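Local coordinates for dermonecrotic toxin (Pasteurella multocida, PDB 2EBF), which acts as a potent mitogen and osteolytic toxin that induces bone resorption and is associated with severe progressive atrophic rhinitis in pigs, at residues N259-G264 against F290-M295; R444-S449 against I455-I460; I650-R655 against L706-R711. All blocks are in the same frame, centred on the assembly; numbering follows the deposited sequence.

Contact 1: N259-G264 against F290-M295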
loop_
_atom_site.group_PDB
_atom_site.type_symbol
_atom_site.label_atom_id
_atom_site.label_comp_id
_atom_site.label_asym_id
_atom_site.label_seq_id
_atom_site.Cartn_x
_atom_site.Cartn_y
_atom_site.Cartn_z
ATOM N N ASN A 259 -19.227 34.130 -3.833
ATOM C CA ASN A 259 -20.259 33.122 -3.534
ATOM C C ASN A 259 -19.755 31.677 -3.361
ATOM O O ASN A 259 -20.552 30.753 -3.176
ATOM C CB ASN A 259 -21.399 33.191 -4.568
ATOM C CG ASN A 259 -22.665 32.491 -4.100
ATOM O OD1 ASN A 259 -23.119 31.532 -4.727
ATOM N ND2 ASN A 259 -23.238 32.965 -2.998
ATOM N N SER A 260 -18.436 31.492 -3.416
ATOM C CA SER A 260 -17.830 30.177 -3.188
ATOM C C SER A 260 -16.929 30.178 -1.957
ATOM O O SER A 260 -16.162 31.119 -1.744
ATOM C CB SER A 260 -17.041 29.717 -4.418
ATOM O OG SER A 260 -17.896 29.507 -5.531
ATOM N N LEU A 261 -17.027 29.113 -1.161
ATOM C CA LEU A 261 -16.194 28.935 0.030
ATOM C C LEU A 261 -15.107 27.894 -0.219
ATOM O O LEU A 261 -15.389 26.776 -0.653
ATOM C CB LEU A 261 -17.057 28.524 1.224
ATOM C CG LEU A 261 -16.420 27.997 2.512
ATOM C CD1 LEU A 261 -15.737 29.105 3.293
ATOM C CD2 LEU A 261 -17.476 27.315 3.363
ATOM N N TYR A 262 -13.867 28.283 0.066
ATOM C CA TYR A 262 -12.695 27.445 -0.152
ATOM C C TYR A 262 -12.065 27.112 1.190
ATOM O O TYR A 262 -11.815 28.007 2.005
ATOM C CB TYR A 262 -11.688 28.176 -1.041
ATOM C CG TYR A 262 -12.248 28.551 -2.394
ATOM C CD1 TYR A 262 -13.006 29.714 -2.568
ATOM C CD2 TYR A 262 -12.027 27.742 -3.501
ATOM C CE1 TYR A 262 -13.528 30.051 -3.813
ATOM C CE2 TYR A 262 -12.545 28.067 -4.747
ATOM C CZ TYR A 262 -13.292 29.223 -4.899
ATOM O OH TYR A 262 -13.797 29.533 -6.140
ATOM N N ILE A 263 -11.815 25.822 1.413
ATOM C CA ILE A 263 -11.339 25.334 2.702
ATOM C C ILE A 263 -9.981 24.638 2.563
ATOM O O ILE A 263 -9.781 23.804 1.663
ATOM C CB ILE A 263 -12.389 24.396 3.360
ATOM C CG1 ILE A 263 -13.676 25.175 3.671
ATOM C CG2 ILE A 263 -11.832 23.742 4.622
ATOM C CD1 ILE A 263 -14.912 24.310 3.861
ATOM N N GLY A 264 -9.059 24.988 3.460
ATOM C CA GLY A 264 -7.714 24.415 3.475
ATOM C C GLY A 264 -7.410 23.511 4.660
ATOM O O GLY A 264 -6.358 22.873 4.693
ATOM N N PHE A 290 -17.124 26.129 15.757
ATOM C CA PHE A 290 -18.065 25.031 15.955
ATOM C C PHE A 290 -19.342 25.247 15.141
ATOM O O PHE A 290 -19.848 24.314 14.514
ATOM C CB PHE A 290 -18.360 24.831 17.449
ATOM C CG PHE A 290 -19.297 23.691 17.747
ATOM C CD1 PHE A 290 -20.585 23.940 18.219
ATOM C CD2 PHE A 290 -18.901 22.373 17.559
ATOM C CE1 PHE A 290 -21.464 22.886 18.495
ATOM C CE2 PHE A 290 -19.772 21.313 17.829
ATOM C CZ PHE A 290 -21.055 21.570 18.299
ATOM N N THR A 291 -19.841 26.483 15.145
ATOM C CA THR A 291 -20.992 26.868 14.330
ATOM C C THR A 291 -20.692 26.624 12.852
ATOM O O THR A 291 -21.482 25.991 12.147
ATOM C CB THR A 291 -21.375 28.351 14.563
ATOM O OG1 THR A 291 -21.586 28.578 15.965
ATOM C CG2 THR A 291 -22.647 28.721 13.789
ATOM N N PHE A 292 -19.538 27.121 12.406
ATOM C CA PHE A 292 -19.068 26.951 11.034
ATOM C C PHE A 292 -19.007 25.477 10.621
ATOM O O PHE A 292 -19.501 25.103 9.555
ATOM C CB PHE A 292 -17.700 27.623 10.869
ATOM C CG PHE A 292 -17.029 27.338 9.555
ATOM C CD1 PHE A 292 -17.304 28.118 8.433
ATOM C CD2 PHE A 292 -16.114 26.287 9.438
ATOM C CE1 PHE A 292 -16.685 27.857 7.209
ATOM C CE2 PHE A 292 -15.486 26.017 8.221
ATOM C CZ PHE A 292 -15.771 26.804 7.104
ATOM N N PHE A 293 -18.417 24.650 11.479
ATOM C CA PHE A 293 -18.235 23.227 11.201
ATOM C C PHE A 293 -19.550 22.462 11.313
ATOM O O PHE A 293 -19.807 21.543 10.531
ATOM C CB PHE A 293 -17.169 22.639 12.144
ATOM C CG PHE A 293 -16.721 21.242 11.780
ATOM C CD1 PHE A 293 -16.842 20.201 12.698
ATOM C CD2 PHE A 293 -16.169 20.968 10.527
ATOM C CE1 PHE A 293 -16.422 18.908 12.377
ATOM C CE2 PHE A 293 -15.748 19.669 10.194
ATOM C CZ PHE A 293 -15.879 18.645 11.119
ATOM N N SER A 294 -20.384 22.855 12.276
ATOM C CA SER A 294 -21.701 22.238 12.475
ATOM C C SER A 294 -22.604 22.354 11.247
ATOM O O SER A 294 -23.335 21.415 10.919
ATOM C CB SER A 294 -22.408 22.853 13.688
ATOM O OG SER A 294 -21.728 22.515 14.880
ATOM N N MET A 295 -22.559 23.502 10.575
ATOM C CA MET A 295 -23.372 23.683 9.376
ATOM C C MET A 295 -22.753 23.080 8.128
ATOM O O MET A 295 -23.483 22.680 7.226
ATOM C CB MET A 295 -23.806 25.137 9.151
ATOM C CG MET A 295 -22.728 26.192 9.056
ATOM S SD MET A 295 -23.566 27.783 9.260
ATOM C CE MET A 295 -22.194 28.926 9.262
#

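Contact 2: R444-S449 against I455-I460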
loop_
_atom_site.group_PDB
_atom_site.type_symbol
_atom_site.label_atom_id
_atom_site.label_comp_id
_atom_site.label_asym_id
_atom_site.label_seq_id
_atom_site.Cartn_x
_atom_site.Cartn_y
_atom_site.Cartn_z
ATOM N N ARG A 444 -2.432 17.754 28.313
ATOM C CA ARG A 444 -1.811 19.066 28.481
ATOM C C ARG A 444 -0.655 19.006 29.479
ATOM O O ARG A 444 0.437 19.512 29.214
ATOM C CB ARG A 444 -2.862 20.080 28.939
ATOM C CG ARG A 444 -2.371 21.505 29.012
ATOM C CD ARG A 444 -3.518 22.484 29.277
ATOM N NE ARG A 444 -4.502 22.494 28.189
ATOM C CZ ARG A 444 -4.374 23.170 27.047
ATOM N NH1 ARG A 444 -3.300 23.914 26.809
ATOM N NH2 ARG A 444 -5.332 23.099 26.130
ATOM N N LYS A 445 -0.907 18.378 30.624
ATOM C CA LYS A 445 0.110 18.203 31.664
ATOM C C LYS A 445 1.329 17.422 31.187
ATOM O O LYS A 445 2.470 17.749 31.551
ATOM C CB LYS A 445 -0.498 17.526 32.891
ATOM C CG LYS A 445 -1.067 18.507 33.911
ATOM C CD LYS A 445 -2.049 17.835 34.866
ATOM C CE LYS A 445 -1.352 17.175 36.044
ATOM N NZ LYS A 445 -2.284 17.038 37.213
ATOM N N LEU A 446 1.080 16.393 30.377
ATOM C CA LEU A 446 2.148 15.576 29.793
ATOM C C LEU A 446 3.038 16.436 28.903
ATOM O O LEU A 446 4.259 16.392 29.013
ATOM C CB LEU A 446 1.543 14.445 28.961
ATOM C CG LEU A 446 2.164 13.049 28.881
ATOM C CD1 LEU A 446 1.945 12.506 27.490
ATOM C CD2 LEU A 446 3.640 12.957 29.283
ATOM N N LEU A 447 2.410 17.217 28.024
ATOM C CA LEU A 447 3.122 18.137 27.150
ATOM C C LEU A 447 3.888 19.172 27.967
ATOM O O LEU A 447 5.038 19.484 27.665
ATOM C CB LEU A 447 2.135 18.886 26.262
ATOM C CG LEU A 447 2.490 19.213 24.809
ATOM C CD1 LEU A 447 1.712 20.443 24.370
ATOM C CD2 LEU A 447 3.983 19.400 24.552
ATOM N N GLN A 448 3.216 19.718 28.976
ATOM C CA GLN A 448 3.811 20.714 29.854
ATOM C C GLN A 448 5.072 20.143 30.509
ATOM O O GLN A 448 6.107 20.817 30.577
ATOM C CB GLN A 448 2.785 21.173 30.901
ATOM C CG GLN A 448 3.186 22.409 31.710
ATOM C CD GLN A 448 3.608 23.570 30.832
ATOM O OE1 GLN A 448 4.781 23.936 30.804
ATOM N NE2 GLN A 448 2.659 24.133 30.088
ATOM N N SER A 449 4.992 18.893 30.965
ATOM C CA SER A 449 6.131 18.254 31.634
ATOM C C SER A 449 7.345 18.075 30.717
ATOM O O SER A 449 8.485 18.206 31.164
ATOM C CB SER A 449 5.731 16.919 32.266
ATOM O OG SER A 449 5.620 15.890 31.289
ATOM N N ILE A 455 12.478 17.282 27.817
ATOM C CA ILE A 455 12.330 15.973 27.191
ATOM C C ILE A 455 11.645 16.204 25.851
ATOM O O ILE A 455 10.723 17.026 25.752
ATOM C CB ILE A 455 11.472 15.019 28.076
ATOM C CG1 ILE A 455 12.094 14.849 29.473
ATOM C CG2 ILE A 455 11.256 13.657 27.401
ATOM C CD1 ILE A 455 13.490 14.187 29.504
ATOM N N LYS A 456 12.108 15.499 24.821
ATOM C CA LYS A 456 11.480 15.550 23.495
ATOM C C LYS A 456 10.042 15.058 23.548
ATOM O O LYS A 456 9.738 14.104 24.263
ATOM C CB LYS A 456 12.266 14.702 22.498
ATOM C CG LYS A 456 13.616 15.282 22.135
ATOM C CD LYS A 456 14.532 14.233 21.522
ATOM C CE LYS A 456 14.117 13.870 20.105
ATOM N NZ LYS A 456 14.052 15.046 19.169
ATOM N N PHE A 457 9.160 15.731 22.810
ATOM C CA PHE A 457 7.762 15.336 22.694
ATOM C C PHE A 457 7.417 15.122 21.221
ATOM O O PHE A 457 7.608 16.014 20.388
ATOM C CB PHE A 457 6.830 16.387 23.308
ATOM C CG PHE A 457 5.404 15.920 23.461
ATOM C CD1 PHE A 457 4.981 15.321 24.645
ATOM C CD2 PHE A 457 4.487 16.072 22.423
ATOM C CE1 PHE A 457 3.676 14.892 24.804
ATOM C CE2 PHE A 457 3.179 15.646 22.572
ATOM C CZ PHE A 457 2.770 15.047 23.767
ATOM N N ARG A 458 6.910 13.935 20.910
ATOM C CA ARG A 458 6.598 13.579 19.533
ATOM C C ARG A 458 5.151 13.124 19.375
ATOM O O ARG A 458 4.675 12.267 20.120
ATOM C CB ARG A 458 7.547 12.470 19.065
ATOM C CG ARG A 458 7.292 11.949 17.656
ATOM C CD ARG A 458 8.385 10.960 17.251
ATOM N NE ARG A 458 9.710 11.598 17.245
ATOM C CZ ARG A 458 10.186 12.331 16.241
ATOM N NH1 ARG A 458 9.457 12.529 15.150
ATOM N NH2 ARG A 458 11.397 12.878 16.329
ATOM N N ALA A 459 4.460 13.705 18.397
ATOM C CA ALA A 459 3.186 13.170 17.939
ATOM C C ALA A 459 3.478 12.098 16.895
ATOM O O ALA A 459 4.257 12.338 15.969
ATOM C CB ALA A 459 2.340 14.260 17.330
ATOM N N ILE A 460 2.866 10.926 17.049
ATOM C CA ILE A 460 2.996 9.870 16.038
ATOM C C ILE A 460 1.668 9.495 15.369
ATOM O O ILE A 460 1.621 8.590 14.532
ATOM C CB ILE A 460 3.694 8.593 16.585
ATOM C CG1 ILE A 460 2.872 7.960 17.721
ATOM C CG2 ILE A 460 5.126 8.912 17.005
ATOM C CD1 ILE A 460 3.239 6.502 18.025
#

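Contact 3: I650-R655 against L706-R711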
loop_
_atom_site.group_PDB
_atom_site.type_symbol
_atom_site.label_atom_id
_atom_site.label_comp_id
_atom_site.label_asym_id
_atom_site.label_seq_id
_atom_site.Cartn_x
_atom_site.Cartn_y
_atom_site.Cartn_z
ATOM N N ILE A 650 12.804 -25.860 -16.495
ATOM C CA ILE A 650 12.394 -24.612 -17.104
ATOM C C ILE A 650 11.640 -24.913 -18.389
ATOM O O ILE A 650 12.024 -25.804 -19.140
ATOM C CB ILE A 650 13.602 -23.681 -17.352
ATOM C CG1 ILE A 650 13.114 -22.353 -17.941
ATOM C CG2 ILE A 650 14.670 -24.381 -18.233
ATOM C CD1 ILE A 650 14.153 -21.240 -17.961
ATOM N N THR A 651 10.568 -24.166 -18.628
ATOM C CA THR A 651 9.736 -24.364 -19.813
ATOM C C THR A 651 9.357 -23.001 -20.391
ATOM O O THR A 651 9.271 -22.023 -19.662
ATOM C CB THR A 651 8.486 -25.217 -19.496
ATOM O OG1 THR A 651 7.746 -25.461 -20.698
ATOM C CG2 THR A 651 7.585 -24.537 -18.450
ATOM N N TRP A 652 9.132 -22.942 -21.700
ATOM C CA TRP A 652 8.928 -21.659 -22.366
ATOM C C TRP A 652 8.160 -21.863 -23.664
ATOM O O TRP A 652 7.867 -22.997 -24.049
ATOM C CB TRP A 652 10.275 -20.943 -22.626
ATOM C CG TRP A 652 11.195 -21.663 -23.587
ATOM C CD1 TRP A 652 11.227 -21.531 -24.952
ATOM C CD2 TRP A 652 12.211 -22.615 -23.251
ATOM N NE1 TRP A 652 12.191 -22.357 -25.487
ATOM C CE2 TRP A 652 12.814 -23.030 -24.466
ATOM C CE3 TRP A 652 12.661 -23.177 -22.043
ATOM C CZ2 TRP A 652 13.844 -23.977 -24.506
ATOM C CZ3 TRP A 652 13.696 -24.116 -22.083
ATOM C CH2 TRP A 652 14.277 -24.501 -23.311
ATOM N N TRP A 653 7.832 -20.756 -24.317
ATOM C CA TRP A 653 7.115 -20.811 -25.587
ATOM C C TRP A 653 8.062 -20.525 -26.726
ATOM O O TRP A 653 9.020 -19.742 -26.587
ATOM C CB TRP A 653 5.952 -19.804 -25.626
ATOM C CG TRP A 653 5.006 -19.922 -24.478
ATOM C CD1 TRP A 653 4.881 -19.044 -23.445
ATOM C CD2 TRP A 653 4.072 -20.989 -24.219
ATOM N NE1 TRP A 653 3.930 -19.479 -22.562
ATOM C CE2 TRP A 653 3.414 -20.672 -23.008
ATOM C CE3 TRP A 653 3.718 -22.171 -24.897
ATOM C CZ2 TRP A 653 2.410 -21.482 -22.455
ATOM C CZ3 TRP A 653 2.716 -22.991 -24.337
ATOM C CH2 TRP A 653 2.090 -22.645 -23.117
ATOM N N ARG A 654 7.792 -21.157 -27.862
ATOM C CA ARG A 654 8.607 -20.951 -29.051
ATOM C C ARG A 654 7.702 -20.745 -30.267
ATOM O O ARG A 654 6.752 -21.507 -30.475
ATOM C CB ARG A 654 9.529 -22.149 -29.286
ATOM C CG ARG A 654 10.564 -21.935 -30.397
ATOM C CD ARG A 654 10.572 -23.123 -31.335
ATOM N NE ARG A 654 11.579 -24.097 -30.983
ATOM C CZ ARG A 654 11.594 -25.367 -31.388
ATOM N NH1 ARG A 654 10.628 -25.861 -32.158
ATOM N NH2 ARG A 654 12.582 -26.152 -30.999
ATOM N N ARG A 655 7.993 -19.707 -31.052
ATOM C CA ARG A 655 7.228 -19.446 -32.277
ATOM C C ARG A 655 7.355 -20.630 -33.223
ATOM O O ARG A 655 8.463 -21.137 -33.444
ATOM C CB ARG A 655 7.704 -18.144 -32.946
ATOM C CG ARG A 655 7.148 -17.860 -34.355
ATOM C CD ARG A 655 5.622 -17.780 -34.362
ATOM N NE ARG A 655 5.080 -16.893 -35.397
ATOM C CZ ARG A 655 4.920 -17.209 -36.684
ATOM N NH1 ARG A 655 5.296 -18.394 -37.158
ATOM N NH2 ARG A 655 4.395 -16.313 -37.514
ATOM N N LEU A 706 18.450 -18.880 -16.072
ATOM C CA LEU A 706 18.661 -17.685 -16.875
ATOM C C LEU A 706 19.470 -18.015 -18.131
ATOM O O LEU A 706 19.109 -17.585 -19.231
ATOM C CB LEU A 706 19.347 -16.592 -16.036
ATOM C CG LEU A 706 19.530 -15.193 -16.635
ATOM C CD1 LEU A 706 19.829 -14.138 -15.566
ATOM C CD2 LEU A 706 20.667 -15.223 -17.564
ATOM N N GLU A 707 20.551 -18.776 -17.969
ATOM C CA GLU A 707 21.379 -19.153 -19.116
ATOM C C GLU A 707 20.600 -19.937 -20.165
ATOM O O GLU A 707 20.680 -19.640 -21.357
ATOM C CB GLU A 707 22.614 -19.944 -18.680
ATOM C CG GLU A 707 23.291 -20.650 -19.860
ATOM C CD GLU A 707 24.754 -20.982 -19.647
ATOM O OE1 GLU A 707 25.394 -20.459 -18.706
ATOM O OE2 GLU A 707 25.272 -21.764 -20.463
ATOM N N ILE A 708 19.841 -20.933 -19.715
ATOM C CA ILE A 708 19.039 -21.751 -20.618
ATOM C C ILE A 708 17.981 -20.907 -21.345
ATOM O O ILE A 708 17.776 -21.061 -22.545
ATOM C CB ILE A 708 18.371 -22.943 -19.848
ATOM C CG1 ILE A 708 19.445 -23.873 -19.234
ATOM C CG2 ILE A 708 17.480 -23.742 -20.770
ATOM C CD1 ILE A 708 20.428 -24.508 -20.249
ATOM N N ALA A 709 17.305 -20.022 -20.619
ATOM C CA ALA A 709 16.282 -19.176 -21.229
ATOM C C ALA A 709 16.896 -18.257 -22.292
ATOM O O ALA A 709 16.359 -18.110 -23.385
ATOM C CB ALA A 709 15.548 -18.360 -20.162
ATOM N N GLN A 710 18.034 -17.661 -21.969
ATOM C CA GLN A 710 18.692 -16.723 -22.887
ATOM C C GLN A 710 19.207 -17.415 -24.147
ATOM O O GLN A 710 18.987 -16.942 -25.271
ATOM C CB GLN A 710 19.820 -15.982 -22.171
ATOM C CG GLN A 710 19.324 -14.945 -21.171
ATOM C CD GLN A 710 20.436 -14.133 -20.538
ATOM O OE1 GLN A 710 21.601 -14.531 -20.531
ATOM N NE2 GLN A 710 20.069 -12.986 -19.973
ATOM N N ARG A 711 19.871 -18.555 -23.966
ATOM C CA ARG A 711 20.425 -19.292 -25.107
ATOM C C ARG A 711 19.334 -19.711 -26.079
ATOM O O ARG A 711 19.531 -19.704 -27.309
ATOM C CB ARG A 711 21.236 -20.506 -24.643
ATOM C CG ARG A 711 22.588 -20.125 -24.085
ATOM C CD ARG A 711 23.241 -21.241 -23.301
ATOM N NE ARG A 711 23.452 -22.461 -24.081
ATOM C CZ ARG A 711 23.832 -23.616 -23.538
ATOM N NH1 ARG A 711 24.047 -23.682 -22.236
ATOM N NH2 ARG A 711 24.004 -24.697 -24.286
#

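Contact 1: N259-G264 against F290-M295
L261 and I263 both reach from a β-strand to the ring of F292, the link between helix 288-300 and a small antiparallel sheet in the C2 region of the toxin. Strand 260-263 is the middle one of three, with backbone hydrogen bonds to I207 from L261 on one neighbour and to R255 from Y262 on the other, and helix 288-300 packs on side chains of this middle strand.

The contact itself is purely apolar and small, burying 102 Å² over both sides. F292 extends its ring toward the strand with CG anti to the backbone N (chi1 171°), and the two aliphatic side chains come to meet it from the opposite direction. L261 CD2 lies 4.0 Å from F292 CE1. Nearly the same distance, 4.1 Å, separates L261 CD2 from F292 CZ, so this one methyl meets the outer end of the ring, at CE1 and CZ. I263 CD1 approaches F292 CZ at 4.2 Å. Both methyls arrive obliquely. L242 of helix 234-248 touches L261 as well as F292, and M270 of helix 267-273 packs on I263, so two further helices add apolar side chains to the same interface.

The polar groups bond away from the interface: S260 OG to E208 O, just beyond strand 205-207. In the helix, F290 O accepts two donors from opposite faces of its carbonyl plane: S294 N at 2.7 Å and S294 OG at 2.6 Å. The hydroxyl stands 42° out of that plane, and S294 OG also sits 3.5 Å above the F290 ring, over its centre.

Contact 2: R444-S449 against I455-I460
F457 points its CB toward helix 442-452 and turns one ring face to L447 and an edge to L446. From CB the side chain continues with CG anti to the backbone N (chi1 -169°), which sends the ring out from the strand toward L446 and L447. CG is the first ring atom to meet a partner: L447 CD2 stands 3.9 Å from F457 CG. The adjoining F457 CD2 is 4.0 Å from the same methyl. This is a CH-pi contact, with L447 CD2 4.0 Å from the ring centroid and only 16° off the normal. Further out, F457 CE1 has two neighbours set at different angles. L447 CA lies 4.0 Å from F457 CE1 over the face that L447 CD2 also occupies, whereas L446 CD1, likewise 4.0 Å from F457 CE1, comes in at the edge, near the ring plane.

Helix and strand follow one another through a short connection and form an α/β unit of the C2 region, in which strand 456-461 lies at one margin of a largely parallel sheet and runs parallel to 399-402. I402 of that neighbouring strand touches both F457 and L446, while I414 of helix 407-418 also packs on F457.

Within the helix, S449 OG donates to L446 O over 2.7 Å, the donor tilted 25° from the carbonyl plane.

Contact 3: I650-R655 against L706-R711
Helix 701-711 packs against the antiparallel sheet of the C3 region here, with I650 and W652 of strand 643-656 meeting I708 and A709. This C3 region is part of the C-terminal portion of the toxin, which carries a thiol protease-like catalytic triad. The two short segments run nearly side by side in the same sense, their axes 9.4 Å apart at closest and inclined by 23°.

I708 CG2 is the methyl shared by both strand residues. It lies 3.8 Å from I650 CG2, the two isoleucine side chains meeting at a slant. I708 CG2 is also 4.0 Å from W652 CZ3, at the six-membered end of the indole, which it approaches obliquely, the two side chains crossing at about a right angle. The tryptophan gets there because CG sits between the backbone N and the carbonyl carbon (chi1 65°). I650 uses its longer branch for the remaining contact: I650 CD1 lies 3.9 Å from A709 CB, the whole of the alanine side chain.

One turn apart on the helix, the buried R711 and E707 form a salt bridge, R711 NH1 to E707 OE2 at 2.9 Å, through the anti lone pair of the carboxylate oxygen. R586 of helix 583-591 is a second partner of that oxygen, and R711 NE is bonded to V688 O, so the pair joins helix 701-711 to another helix and to a loop.

The bound phosphonate is about 14 Å from the W652 side chain and does not touch the contact, which is that of a helix laid on one face of an antiparallel sheet.

How the contacts relate
Followed from the N terminus, the chain makes the three contacts strictly in series; none nests inside or crosses another. Contact 1 closes a loop of 25 residues that includes helix 267-273, bringing helix 288-300 back over the small three-stranded sheet. Contact 2 is the most local, joining a helix to the strand that follows after a three-residue connection, at the margin of the mixed sheet. Both lie in the C2 region, their centres 31 Å apart. Contact 3 spans 50 residues, half of them in strands of the antiparallel sheet, before helix 701-711 returns to it in the C3 region. Its centre is 63 Å from that of contact 1 and 61 Å from that of contact 2, across the chain's centre.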